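PDB 3HH1: tetrapyrrole methylase family protein from Chlorobaculum tepidum, which probably methylates the 2'-hydroxyl of a specific cytidine ribose in 16S rRNA with S-adenosylmethionine, the present chain being its N-terminal tetrapyrrole-methylase-type domain. Local coordinates for residues T22-A25 and V26-R30; V58-S62 and F63-R67. One frame throughout, in Å; residues are numbered along the deposited sequence.

Contact 1. Residues T22-A25 and V26-R30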
ATOM      1  N   THR A  22      -4.490 -14.363  10.853  1.00 15.30           N
ATOM      2  CA  THR A  22      -3.560 -15.434  11.213  1.00 15.05           C
ATOM      3  C   THR A  22      -2.898 -15.222  12.560  1.00 15.37           C
ATOM      4  O   THR A  22      -2.647 -14.082  13.026  1.00 14.81           O
ATOM      5  CB  THR A  22      -2.461 -15.656  10.156  1.00 15.46           C
ATOM      6  OG1 THR A  22      -1.601 -14.511  10.153  1.00 15.54           O
ATOM      7  CG2 THR A  22      -3.039 -15.910   8.757  1.00 15.11           C
ATOM      8  N   PHE A  23      -2.555 -16.343  13.186  1.00 14.31           N
ATOM      9  CA  PHE A  23      -1.788 -16.296  14.412  1.00 15.29           C
ATOM     10  C   PHE A  23      -0.536 -15.443  14.263  1.00 15.36           C
ATOM     11  O   PHE A  23      -0.205 -14.619  15.115  1.00 14.99           O
ATOM     12  CB  PHE A  23      -1.423 -17.709  14.872  1.00 14.35           C
ATOM     13  CG  PHE A  23      -0.669 -17.732  16.171  1.00 17.33           C
ATOM     14  CD1 PHE A  23      -1.337 -17.743  17.352  1.00 18.25           C
ATOM     15  CD2 PHE A  23       0.726 -17.701  16.185  1.00 20.77           C
ATOM     16  CE1 PHE A  23      -0.656 -17.745  18.565  1.00 21.03           C
ATOM     17  CE2 PHE A  23       1.425 -17.666  17.410  1.00 21.43           C
ATOM     18  CZ  PHE A  23       0.722 -17.700  18.580  1.00 22.36           C
ATOM     19  N   ARG A  24       0.156 -15.631  13.159  1.00 16.36           N
ATOM     20  CA  ARG A  24       1.365 -14.860  12.866  1.00 18.73           C
ATOM     21  C   ARG A  24       1.106 -13.381  12.924  1.00 17.44           C
ATOM     22  O   ARG A  24       1.899 -12.646  13.498  1.00 19.36           O
ATOM     23  CB  ARG A  24       1.940 -15.229  11.493  1.00 19.70           C
ATOM     24  CG  ARG A  24       3.343 -14.654  11.270  1.00 24.41           C
ATOM     25  CD  ARG A  24       3.682 -14.639   9.825  1.00 32.02           C
ATOM     26  NE  ARG A  24       3.448 -15.924   9.160  1.00 37.94           N
ATOM     27  CZ  ARG A  24       4.381 -16.834   8.873  1.00 42.74           C
ATOM     28  NH1 ARG A  24       4.022 -17.958   8.261  1.00 43.99           N
ATOM     29  NH2 ARG A  24       5.661 -16.646   9.202  1.00 45.88           N
ATOM     30  N   ALA A  25       0.012 -12.936  12.330  1.00 17.05           N
ATOM     31  CA  ALA A  25      -0.330 -11.527  12.321  1.00 16.28           C
ATOM     32  C   ALA A  25      -0.671 -10.992  13.701  1.00 16.28           C
ATOM     33  O   ALA A  25      -0.190  -9.925  14.103  1.00 15.67           O
ATOM     34  CB  ALA A  25      -1.496 -11.256  11.330  1.00 14.55           C
ATOM     35  N   VAL A  26      -1.460 -11.738  14.466  1.00 15.09           N
ATOM     36  CA  VAL A  26      -1.832 -11.287  15.820  1.00 15.42           C
ATOM     37  C   VAL A  26      -0.588 -11.286  16.726  1.00 16.35           C
ATOM     38  O   VAL A  26      -0.389 -10.374  17.521  1.00 16.81           O
ATOM     39  CB  VAL A  26      -2.988 -12.172  16.395  1.00 14.53           C
ATOM     40  CG1 VAL A  26      -3.350 -11.773  17.819  1.00 17.33           C
ATOM     41  CG2 VAL A  26      -4.252 -12.096  15.487  1.00 14.66           C
ATOM     42  N   ASN A  27       0.252 -12.281  16.577  1.00 15.92           N
ATOM     43  CA  ASN A  27       1.442 -12.410  17.427  1.00 18.20           C
ATOM     44  C   ASN A  27       2.401 -11.264  17.122  1.00 17.15           C
ATOM     45  O   ASN A  27       3.056 -10.746  18.022  1.00 17.25           O
ATOM     46  CB  ASN A  27       2.104 -13.730  17.196  1.00 17.78           C
ATOM     47  CG  ASN A  27       3.032 -14.130  18.307  1.00 23.69           C
ATOM     48  OD1 ASN A  27       4.211 -14.296  18.091  1.00 28.30           O
ATOM     49  ND2 ASN A  27       2.497 -14.295  19.490  1.00 25.69           N
ATOM     50  N   THR A  28       2.466 -10.892  15.852  1.00 16.45           N
ATOM     51  CA  THR A  28       3.279  -9.759  15.426  1.00 16.54           C
ATOM     52  C   THR A  28       2.851  -8.490  16.113  1.00 17.31           C
ATOM     53  O   THR A  28       3.708  -7.775  16.669  1.00 17.93           O
ATOM     54  CB  THR A  28       3.295  -9.579  13.907  1.00 18.01           C
ATOM     55  OG1 THR A  28       3.838 -10.783  13.324  1.00 18.99           O
ATOM     56  CG2 THR A  28       4.175  -8.325  13.514  1.00 16.64           C
ATOM     57  N   LEU A  29       1.553  -8.220  16.125  1.00 16.37           N
ATOM     58  CA  LEU A  29       1.016  -7.056  16.798  1.00 17.33           C
ATOM     59  C   LEU A  29       1.223  -7.158  18.307  1.00 18.10           C
ATOM     60  O   LEU A  29       1.575  -6.172  18.959  1.00 19.33           O
ATOM     61  CB  LEU A  29      -0.469  -6.922  16.534  1.00 17.01           C
ATOM     62  CG  LEU A  29      -0.835  -6.708  15.059  1.00 18.63           C
ATOM     63  CD1 LEU A  29      -2.358  -6.705  14.945  1.00 22.33           C
ATOM     64  CD2 LEU A  29      -0.245  -5.472  14.416  1.00 21.77           C
ATOM     65  N   ARG A  30       1.016  -8.362  18.849  1.00 16.47           N
ATOM     66  CA  ARG A  30       1.099  -8.541  20.295  1.00 17.19           C
ATOM     67  C   ARG A  30       2.485  -8.169  20.847  1.00 16.80           C
ATOM     68  O   ARG A  30       2.592  -7.569  21.948  1.00 16.96           O
ATOM     69  CB  ARG A  30       0.709  -9.982  20.640  1.00 17.08           C
ATOM     70  CG  ARG A  30       0.545 -10.226  22.075  1.00 19.37           C
ATOM     71  CD  ARG A  30       0.178 -11.674  22.399  1.00 22.77           C
ATOM     72  NE  ARG A  30      -0.999 -12.198  21.724  1.00 22.81           N
ATOM     73  CZ  ARG A  30      -2.265 -11.943  22.055  1.00 25.99           C
ATOM     74  NH1 ARG A  30      -3.234 -12.518  21.368  1.00 28.37           N
ATOM     75  NH2 ARG A  30      -2.585 -11.133  23.054  1.00 24.86           N
TER
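Thr-28 binds Arg-24 O twice, one turn back along the helix. Thr-28 N donates to Arg-24 O at 3.0 Å, and Thr-28 OG1 donates to the same oxygen at 2.7 Å. The two donors reach that oxygen from opposite faces of the carbonyl plane, each tilted 30° from it. A chi1 of -60° makes this possible, since it sets OG1 beside the residue's own N and turns it back down the helix.

The first turn is closed by an N-cap: Thr-22 OG1 accepts from Ala-25 N at 3.1 Å, which satisfies an amide that precedes the regular i to i-4 pattern. That pattern then starts with Val-26 N to Thr-22 O (3.0 Å) and Asn-27 N to Phe-23 O (2.8 Å), and Leu-29 N continues it to Ala-25 O. On the outer side, the Phe-23 ring and the Asn-27 amide lie alongside each other, their planes only 17° apart, with CZ of Phe-23 3.9 Å from ND2 of Asn-27.

The inner side of helix 23-31 rests on the parallel sheet: Ala-25 and Leu-29 touch Val-11 of strand 8-13, Thr-28 meets Tyr-9, and Leu-29 extends to Ala-83 and Val-85 of strand 82-87.

Contact 2. Residues V58-S62 and F63-R67. With SO4 (sulfate ion), chain E.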
ATOM      1  N   VAL A  58       1.871   4.731  17.923  1.00 18.93           N
ATOM      2  CA  VAL A  58       2.336   5.943  17.214  1.00 19.96           C
ATOM      3  C   VAL A  58       1.229   6.343  16.240  1.00 20.40           C
ATOM      4  O   VAL A  58       0.908   5.600  15.340  1.00 21.34           O
ATOM      5  CB  VAL A  58       3.636   5.683  16.450  1.00 19.45           C
ATOM      6  CG1 VAL A  58       4.045   6.951  15.610  1.00 21.56           C
ATOM      7  CG2 VAL A  58       4.757   5.269  17.435  1.00 20.61           C
ATOM      8  N   SER A  59       0.589   7.473  16.457  1.00 21.51           N
ATOM      9  CA  SER A  59      -0.554   7.813  15.671  1.00 22.79           C
ATOM     10  C   SER A  59      -0.139   8.826  14.597  1.00 22.76           C
ATOM     11  O   SER A  59       0.434   9.865  14.889  1.00 23.29           O
ATOM     12  CB  SER A  59      -1.668   8.333  16.562  1.00 23.88           C
ATOM     13  OG  SER A  59      -1.346   9.615  17.002  1.00 29.79           O
ATOM     14  N   TYR A  60      -0.406   8.473  13.358  1.00 22.36           N
ATOM     15  CA  TYR A  60      -0.081   9.282  12.215  1.00 23.36           C
ATOM     16  C   TYR A  60      -1.178  10.297  11.895  1.00 23.65           C
ATOM     17  O   TYR A  60      -2.316   9.927  11.705  1.00 23.71           O
ATOM     18  CB  TYR A  60       0.158   8.372  11.008  1.00 23.45           C
ATOM     19  CG  TYR A  60       0.587   9.136   9.776  1.00 25.41           C
ATOM     20  CD1 TYR A  60       1.941   9.409   9.551  1.00 27.85           C
ATOM     21  CD2 TYR A  60      -0.338   9.623   8.874  1.00 26.78           C
ATOM     22  CE1 TYR A  60       2.358  10.143   8.447  1.00 27.83           C
ATOM     23  CE2 TYR A  60       0.071  10.362   7.750  1.00 28.12           C
ATOM     24  CZ  TYR A  60       1.431  10.604   7.547  1.00 29.51           C
ATOM     25  OH  TYR A  60       1.875  11.320   6.462  1.00 32.47           O
ATOM     26  N   HIS A  61      -0.815  11.574  11.807  1.00 24.72           N
ATOM     27  CA  HIS A  61      -1.732  12.653  11.355  1.00 26.20           C
ATOM     28  C   HIS A  61      -0.976  13.463  10.291  1.00 26.77           C
ATOM     29  O   HIS A  61       0.210  13.689  10.446  1.00 26.69           O
ATOM     30  CB  HIS A  61      -2.104  13.586  12.518  1.00 26.10           C
ATOM     31  CG  HIS A  61      -2.533  12.881  13.770  1.00 26.85           C
ATOM     32  ND1 HIS A  61      -3.825  12.431  13.971  1.00 31.34           N
ATOM     33  CD2 HIS A  61      -1.849  12.575  14.899  1.00 27.93           C
ATOM     34  CE1 HIS A  61      -3.903  11.853  15.160  1.00 30.12           C
ATOM     35  NE2 HIS A  61      -2.716  11.918  15.739  1.00 28.14           N
ATOM     36  N   SER A  62      -1.611  13.911   9.215  1.00 29.13           N
ATOM     37  CA  SER A  62      -0.878  14.740   8.227  1.00 29.80           C
ATOM     38  C   SER A  62      -0.011  15.883   8.811  1.00 30.24           C
ATOM     39  O   SER A  62       1.198  15.965   8.538  1.00 30.11           O
ATOM     40  CB  SER A  62      -1.837  15.328   7.190  1.00 30.39           C
ATOM     41  OG  SER A  62      -2.217  14.310   6.286  1.00 33.35           O
ATOM     42  N   PHE A  63      -0.611  16.766   9.603  1.00 30.47           N
ATOM     43  CA  PHE A  63       0.113  17.937  10.092  1.00 31.01           C
ATOM     44  C   PHE A  63       1.340  17.539  10.908  1.00 31.78           C
ATOM     45  O   PHE A  63       2.352  18.245  10.904  1.00 32.26           O
ATOM     46  CB  PHE A  63      -0.835  18.854  10.889  1.00 31.23           C
ATOM     47  CG  PHE A  63      -0.143  19.816  11.836  1.00 31.20           C
ATOM     48  CD1 PHE A  63       0.427  21.006  11.376  1.00 30.57           C
ATOM     49  CD2 PHE A  63      -0.107  19.543  13.203  1.00 31.33           C
ATOM     50  CE1 PHE A  63       1.047  21.895  12.273  1.00 31.86           C
ATOM     51  CE2 PHE A  63       0.513  20.423  14.098  1.00 31.96           C
ATOM     52  CZ  PHE A  63       1.091  21.604  13.634  1.00 31.88           C
ATOM     53  N   ASN A  64       1.253  16.404  11.592  1.00 31.99           N
ATOM     54  CA  ASN A  64       2.335  15.930  12.442  1.00 32.59           C
ATOM     55  C   ASN A  64       2.997  14.682  11.866  1.00 32.29           C
ATOM     56  O   ASN A  64       3.535  13.849  12.590  1.00 32.52           O
ATOM     57  CB  ASN A  64       1.807  15.692  13.860  1.00 32.97           C
ATOM     58  CG  ASN A  64       1.776  16.967  14.679  1.00 33.75           C
ATOM     59  OD1 ASN A  64       2.825  17.578  14.931  1.00 37.84           O
ATOM     60  ND2 ASN A  64       0.583  17.368  15.126  1.00 34.73           N
ATOM     61  N   GLU A  65       2.958  14.582  10.542  1.00 31.93           N
ATOM     62  CA  GLU A  65       3.550  13.466   9.827  1.00 31.31           C
ATOM     63  C   GLU A  65       4.954  13.228  10.323  1.00 30.05           C
ATOM     64  O   GLU A  65       5.321  12.080  10.622  1.00 29.43           O
ATOM     65  CB  GLU A  65       3.566  13.754   8.316  1.00 31.72           C
ATOM     66  CG  GLU A  65       4.654  13.000   7.543  1.00 34.39           C
ATOM     67  CD  GLU A  65       4.611  13.255   6.048  1.00 38.71           C
ATOM     68  OE1 GLU A  65       3.568  13.725   5.530  1.00 40.57           O
ATOM     69  OE2 GLU A  65       5.640  12.978   5.389  1.00 41.64           O
ATOM     70  N   GLU A  66       5.738  14.306  10.407  1.00 28.58           N
ATOM     71  CA  GLU A  66       7.157  14.210  10.745  1.00 28.28           C
ATOM     72  C   GLU A  66       7.396  13.521  12.074  1.00 26.05           C
ATOM     73  O   GLU A  66       8.357  12.764  12.220  1.00 25.96           O
ATOM     74  CB  GLU A  66       7.815  15.588  10.855  1.00 29.06           C
ATOM     75  CG  GLU A  66       8.380  16.139   9.570  1.00 32.67           C
ATOM     76  CD  GLU A  66       9.079  17.491   9.786  1.00 37.53           C
ATOM     77  OE1 GLU A  66       8.566  18.326  10.585  1.00 39.33           O
ATOM     78  OE2 GLU A  66      10.142  17.714   9.151  1.00 39.98           O
ATOM     79  N   ARG A  67       6.576  13.869  13.060  1.00 23.31           N
ATOM     80  CA  ARG A  67       6.759  13.354  14.403  1.00 22.50           C
ATOM     81  C   ARG A  67       6.538  11.833  14.433  1.00 21.01           C
ATOM     82  O   ARG A  67       7.304  11.115  15.069  1.00 20.45           O
ATOM     83  CB  ARG A  67       5.795  14.065  15.355  1.00 22.26           C
ATOM     84  CG  ARG A  67       5.835  13.552  16.763  1.00 25.32           C
ATOM     85  CD  ARG A  67       4.974  14.358  17.738  1.00 28.74           C
ATOM     86  NE  ARG A  67       5.447  14.074  19.093  1.00 31.95           N
ATOM     87  CZ  ARG A  67       5.005  13.098  19.879  1.00 33.65           C
ATOM     88  NH1 ARG A  67       5.565  12.921  21.065  1.00 35.98           N
ATOM     89  NH2 ARG A  67       4.013  12.303  19.509  1.00 36.77           N
TER
HETATM   90  S   SO4 E   1       8.888  15.077  19.739  1.00103.42           S
HETATM   91  O1  SO4 E   1       9.443  14.236  18.669  1.00102.15           O
HETATM   92  O2  SO4 E   1       9.840  16.145  20.050  1.00103.14           O
HETATM   93  O3  SO4 E   1       7.625  15.679  19.316  1.00103.43           O
HETATM   94  O4  SO4 E   1       8.625  14.290  20.945  1.00103.06           O
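Ser-62 O takes its bond from Glu-65 N well off the usual direction: the amide stands above the carbonyl plane, 67° out of it, although the two atoms are 3.0 Å apart. The bond closes a type I beta turn from Ser-62 to Glu-65, part of the beta-alpha connection that leads from strand 57-59, outermost in this chain's sheet, into helix 65-77 of this parallel alpha/beta domain. A second, weak bond runs from Asn-64 N to His-61 O, with an N-H...O angle of 126°. Asn-64 occupies the N-cap position, but its side chain makes no capping bond.

Tyr-60, just before the turn, lies side by side with Glu-65 and points the same way, ring and carboxylate planes 33° apart. The aliphatic part of Glu-65 runs along the phenol, its CG 3.8 Å from Tyr-60 CE1. The glutamate chain leaves with CG opposite the backbone N and stays extended beyond it, which carries the carboxylate to the phenol oxygen, where Tyr-60 OH donates a weak bond to Glu-65 OE1 at 3.1 Å. The tyrosine ring is buried, also touching Ala-68 of helix 65-77 and Thr-99 and Met-100 of helix 98-106.

Further along the helix Arg-67 binds a sulfate, probably from the crystallisation liquor, which Arg-70 NH2 also binds. Sulfate O3 lies at the edge of the Arg-67 guanidinium, in its plane, and accepts from Arg-67 NE at 2.7 Å.

Contacts 1 and 2 are separate local structures at two helix starts, lying on opposite sides of the chain's centre. Their centres are 25 Å apart and their nearest atoms about 11 Å, so neither touches the other. In sequence they are in series, 22-30 closing before 58-67 opens. The sheet relates them: helix 23-31 packs on strands 8-13 and 82-87, whereas 58-62 begins within strand 57-59, which pairs with 34-37, and leaves it as a loop. One helix start is capped by a side chain, the other reached through a turn. Each contact has a sulfate nearby, the one at contact 1 close to Asn-27; neither sulfate by itself establishes a substrate or cofactor site.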